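Side-chain contacts in unique short US2 glycoprotein (Human herpesvirus 5, PDB 1IM3), which binds newly made MHC class I heavy chains in the endoplasmic reticulum and redirects them to the cytosol for proteasomal destruction, hiding infected cells from cytotoxic T lymphocytes: residues F30-K35 with D50-V55; G21-N26 with L78-Q83. All coordinates share one frame; numbering follows the deposited sequence.

Interaction 1: F30-K35 with D50-V55; sequences FVFDPK and DDVEFV
One face of the F54 ring takes the CD1 corner of F30, which stands 3.3 Å above the ring plane and off the ring's centre; one face of the F32 ring takes the CG2 methyl of V52 in a CH-pi contact, 4.2 Å from the ring centroid. At the edge of the F30 ring, in its plane, lies CB of F32. These contacts join the two sheets of the immunoglobulin-like lumenal domain at a partly buried place: strand 30-37 belongs to one sheet, and strand 52-55 is the outermost strand of the other. Segments 30-35 and 52-55 run nearly antiparallel (163°), their axes 9.7 Å apart at closest approach, and no hydrogen bond joins them. The F30 and F54 rings meet obliquely, planes at 38° and centroids 4.6 Å apart, as the two side chains pass each other heading opposite ways. With its CG swung between the backbone N and the carbonyl carbon (chi1 79°), F30 also presents its far corner to V52. L60 of strand 59-68 touches F30, V52 and F54, whereas the F32 ring meets that of W62. The F30 ring also makes a cation-pi contact with a basic side chain of another protein's chain. V52 divides its two methyls between the aromatic rings, CG2 going to F32 while CG1 lies 4.0 Å from CE2 of F30.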
# COMPACT_ATOMS: atom_id res chain seq x y z
N PHE D 30 -2.69 -5.24 22.17
CA PHE D 30 -3.63 -6.09 21.44
C PHE D 30 -4.35 -5.37 20.29
O PHE D 30 -4.33 -4.15 20.19
CB PHE D 30 -4.73 -6.59 22.38
CG PHE D 30 -5.79 -5.55 22.64
CD1 PHE D 30 -5.54 -4.47 23.49
CD2 PHE D 30 -7.01 -5.58 21.93
CE1 PHE D 30 -6.46 -3.42 23.64
CE2 PHE D 30 -7.96 -4.54 22.06
CZ PHE D 30 -7.68 -3.45 22.91
N VAL D 31 -4.99 -6.17 19.44
CA VAL D 31 -5.80 -5.68 18.34
C VAL D 31 -7.04 -6.58 18.37
O VAL D 31 -6.92 -7.80 18.38
CB VAL D 31 -5.14 -5.83 16.96
CG1 VAL D 31 -6.07 -5.26 15.90
CG2 VAL D 31 -3.79 -5.10 16.93
N PHE D 32 -8.22 -5.97 18.43
CA PHE D 32 -9.48 -6.72 18.45
C PHE D 32 -10.04 -6.52 17.04
O PHE D 32 -10.44 -5.42 16.69
CB PHE D 32 -10.44 -6.13 19.48
CG PHE D 32 -11.70 -6.92 19.68
CD1 PHE D 32 -11.69 -8.14 20.35
CD2 PHE D 32 -12.93 -6.43 19.23
CE1 PHE D 32 -12.86 -8.86 20.56
CE2 PHE D 32 -14.11 -7.15 19.45
CZ PHE D 32 -14.06 -8.36 20.12
N ASP D 33 -10.07 -7.58 16.25
CA ASP D 33 -10.50 -7.45 14.85
C ASP D 33 -11.67 -8.40 14.50
O ASP D 33 -11.48 -9.42 13.87
CB ASP D 33 -9.26 -7.74 13.98
CG ASP D 33 -9.49 -7.49 12.50
OD1 ASP D 33 -10.58 -7.01 12.11
OD2 ASP D 33 -8.57 -7.76 11.71
N PRO D 34 -12.89 -8.04 14.91
CA PRO D 34 -14.08 -8.86 14.64
C PRO D 34 -14.64 -8.79 13.22
O PRO D 34 -14.73 -7.72 12.63
CB PRO D 34 -15.08 -8.37 15.69
CG PRO D 34 -14.78 -6.92 15.75
CD PRO D 34 -13.24 -6.87 15.73
N LYS D 35 -14.99 -9.95 12.68
CA LYS D 35 -15.56 -10.01 11.33
C LYS D 35 -16.87 -10.77 11.32
O LYS D 35 -17.06 -11.71 12.09
CB LYS D 35 -14.62 -10.73 10.35
CG LYS D 35 -13.38 -9.99 9.85
CD LYS D 35 -12.16 -10.27 10.74
CE LYS D 35 -10.82 -9.96 10.05
NZ LYS D 35 -10.56 -8.54 9.67
N ASP D 50 -16.34 0.61 24.73
CA ASP D 50 -16.87 0.15 26.01
C ASP D 50 -17.10 -1.37 26.01
O ASP D 50 -17.22 -1.99 27.08
CB ASP D 50 -18.20 0.83 26.36
CG ASP D 50 -18.05 2.30 26.71
OD1 ASP D 50 -16.91 2.80 26.86
OD2 ASP D 50 -19.12 2.93 26.86
N ASP D 51 -17.18 -1.98 24.83
CA ASP D 51 -17.41 -3.40 24.76
C ASP D 51 -16.13 -4.23 24.73
O ASP D 51 -16.18 -5.45 24.51
CB ASP D 51 -18.26 -3.75 23.54
CG ASP D 51 -19.69 -3.23 23.64
OD1 ASP D 51 -20.46 -3.46 22.70
OD2 ASP D 51 -20.05 -2.59 24.65
N VAL D 52 -15.00 -3.57 24.93
CA VAL D 52 -13.71 -4.22 24.97
C VAL D 52 -12.92 -3.72 26.19
O VAL D 52 -12.82 -2.51 26.41
CB VAL D 52 -12.90 -3.93 23.71
CG1 VAL D 52 -11.54 -4.61 23.79
CG2 VAL D 52 -13.67 -4.43 22.48
N GLU D 53 -12.38 -4.65 26.99
CA GLU D 53 -11.59 -4.26 28.15
C GLU D 53 -10.26 -4.97 28.14
O GLU D 53 -10.22 -6.20 28.13
CB GLU D 53 -12.33 -4.59 29.44
CG GLU D 53 -13.64 -3.82 29.57
CD GLU D 53 -14.33 -4.05 30.89
OE1 GLU D 53 -14.62 -5.22 31.23
OE2 GLU D 53 -14.58 -3.05 31.60
N PHE D 54 -9.20 -4.19 28.12
CA PHE D 54 -7.85 -4.72 28.11
C PHE D 54 -7.13 -4.31 29.37
O PHE D 54 -7.20 -3.13 29.75
CB PHE D 54 -7.08 -4.17 26.90
CG PHE D 54 -5.66 -4.65 26.79
CD1 PHE D 54 -5.39 -6.00 26.60
CD2 PHE D 54 -4.60 -3.75 26.84
CE1 PHE D 54 -4.08 -6.45 26.46
CE2 PHE D 54 -3.29 -4.19 26.70
CZ PHE D 54 -3.03 -5.53 26.50
N VAL D 55 -6.47 -5.27 30.03
CA VAL D 55 -5.67 -5.01 31.22
C VAL D 55 -4.29 -5.48 30.83
O VAL D 55 -4.03 -6.69 30.80
CB VAL D 55 -6.16 -5.81 32.44
CG1 VAL D 55 -5.30 -5.47 33.67
CG2 VAL D 55 -7.61 -5.48 32.73

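Interaction 2: G21-N26 with L78-Q83; sequences GSIVGN and LRLVLQ
The touching parts of 21-26 and 78-83, each running from strand into the residue beyond it, point almost the same way: the directions from I23 to N26 and from L80 to Q83 differ by 12°, and where they draw level the CA atoms of N26 and Q83 are 8.4 Å apart. No hydrogen bond crosses between them; I23, L80 and L82 all project into the space between the backbones. I23 and L80 reach toward each other tip to tip, their CD1 methyls modelled so close that the exact spacing is doubtful. The extended I23 chain, CG1 anti to the carbonyl carbon (chi1 -67°) and chi2 180°, carries CD1 to that meeting, while the CG2 branch of I23 turns to CD1 of L82 at 4.1 Å. This is face-to-face packing of the two sheets of a beta sandwich, as expected of an immunoglobulin-like domain: strand 16-25 sits in one sheet, strand 75-82 in the other. F3 of strand 3-12 touches both I23 and L82, and I87 of strand 85-91 lies against L80 and L82. At the partly exposed end of the contact the side chain of Q83 bends at chi2, with NE2 of Q83 4.2 Å from the backbone O of N26, too far for a hydrogen bond.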
# COMPACT_ATOMS: atom_id res chain seq x y z
N GLY D 21 -16.48 -12.70 25.58
CA GLY D 21 -15.37 -13.62 25.58
C GLY D 21 -14.32 -13.11 26.53
O GLY D 21 -14.39 -11.99 27.03
N SER D 22 -13.32 -13.94 26.77
CA SER D 22 -12.25 -13.56 27.66
C SER D 22 -11.00 -14.34 27.33
O SER D 22 -11.07 -15.51 26.92
CB SER D 22 -12.66 -13.81 29.11
OG SER D 22 -11.56 -13.62 29.99
N ILE D 23 -9.86 -13.69 27.51
CA ILE D 23 -8.56 -14.30 27.27
C ILE D 23 -7.62 -13.78 28.36
O ILE D 23 -7.58 -12.58 28.60
CB ILE D 23 -8.01 -13.89 25.89
CG1 ILE D 23 -8.89 -14.48 24.79
CG2 ILE D 23 -6.56 -14.34 25.74
CD1 ILE D 23 -8.44 -14.14 23.40
N VAL D 24 -6.93 -14.66 29.07
CA VAL D 24 -5.98 -14.17 30.07
C VAL D 24 -4.62 -14.46 29.46
O VAL D 24 -4.49 -15.38 28.65
CB VAL D 24 -6.08 -14.88 31.48
CG1 VAL D 24 -7.36 -14.47 32.17
CG2 VAL D 24 -6.00 -16.38 31.33
N GLY D 25 -3.63 -13.66 29.83
CA GLY D 25 -2.28 -13.83 29.33
C GLY D 25 -1.47 -12.60 29.68
O GLY D 25 -2.00 -11.65 30.27
N ASN D 26 -0.19 -12.59 29.32
CA ASN D 26 0.64 -11.43 29.64
C ASN D 26 0.87 -10.48 28.47
O ASN D 26 1.91 -9.81 28.42
CB ASN D 26 1.98 -11.89 30.25
CG ASN D 26 2.78 -12.78 29.31
OD1 ASN D 26 2.31 -13.16 28.22
ND2 ASN D 26 4.00 -13.14 29.72
N LEU D 78 -13.42 -14.01 14.66
CA LEU D 78 -12.69 -13.07 15.48
C LEU D 78 -11.19 -13.19 15.35
O LEU D 78 -10.59 -14.16 15.83
CB LEU D 78 -13.10 -13.28 16.94
CG LEU D 78 -12.62 -12.28 17.98
CD1 LEU D 78 -12.98 -10.86 17.54
CD2 LEU D 78 -13.27 -12.61 19.33
N ARG D 79 -10.57 -12.22 14.68
CA ARG D 79 -9.13 -12.22 14.52
C ARG D 79 -8.56 -11.40 15.67
O ARG D 79 -9.01 -10.29 15.93
CB ARG D 79 -8.72 -11.60 13.17
CG ARG D 79 -7.20 -11.41 12.99
CD ARG D 79 -6.83 -10.86 11.61
NE ARG D 79 -5.39 -10.58 11.52
CZ ARG D 79 -4.83 -9.41 11.82
NH1 ARG D 79 -5.57 -8.37 12.22
NH2 ARG D 79 -3.52 -9.28 11.72
N LEU D 80 -7.59 -11.95 16.37
CA LEU D 80 -7.00 -11.24 17.49
C LEU D 80 -5.50 -11.26 17.34
O LEU D 80 -4.95 -12.23 16.84
CB LEU D 80 -7.36 -11.92 18.81
CG LEU D 80 -8.82 -12.02 19.23
CD1 LEU D 80 -8.92 -12.82 20.51
CD2 LEU D 80 -9.40 -10.61 19.44
N VAL D 81 -4.83 -10.18 17.71
CA VAL D 81 -3.39 -10.23 17.68
C VAL D 81 -2.97 -9.77 19.06
O VAL D 81 -3.28 -8.66 19.50
CB VAL D 81 -2.75 -9.43 16.49
CG1 VAL D 81 -3.79 -8.67 15.73
CG2 VAL D 81 -1.61 -8.59 16.97
N LEU D 82 -2.35 -10.69 19.77
CA LEU D 82 -1.92 -10.49 21.15
C LEU D 82 -0.42 -10.47 21.18
O LEU D 82 0.24 -11.45 20.81
CB LEU D 82 -2.44 -11.64 21.99
CG LEU D 82 -3.91 -12.00 21.72
CD1 LEU D 82 -4.29 -13.28 22.47
CD2 LEU D 82 -4.80 -10.85 22.15
N GLN D 83 0.14 -9.34 21.59
CA GLN D 83 1.60 -9.23 21.63
C GLN D 83 2.17 -9.61 20.28
O GLN D 83 3.27 -10.13 20.21
CB GLN D 83 2.18 -10.18 22.68
CG GLN D 83 2.38 -9.56 24.00
CD GLN D 83 3.59 -8.70 24.01
OE1 GLN D 83 3.92 -8.08 22.99
NE2 GLN D 83 4.28 -8.64 25.17

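In the fold
From the N terminus, the chain passes along 21-26 in the first sheet and crosses by a short turn to 30-35 in the second. After strand 42-44 of that same sheet it returns to the first at 52-55, where interaction 1 closes the inner loop; interaction 2 closes the outer one only at 78-83, so that the first lies wholly within the second. Each contact bridges the two sheets. On the second sheet, 30-35 and 78-83 are on neighbouring antiparallel strands, joined by V31 N to V81 O at 3.0 Å, a probable hydrogen bond, and by the D33–R79 salt bridge. Within the sandwich F32 packs on L78 and L80, making the two contacts continuous.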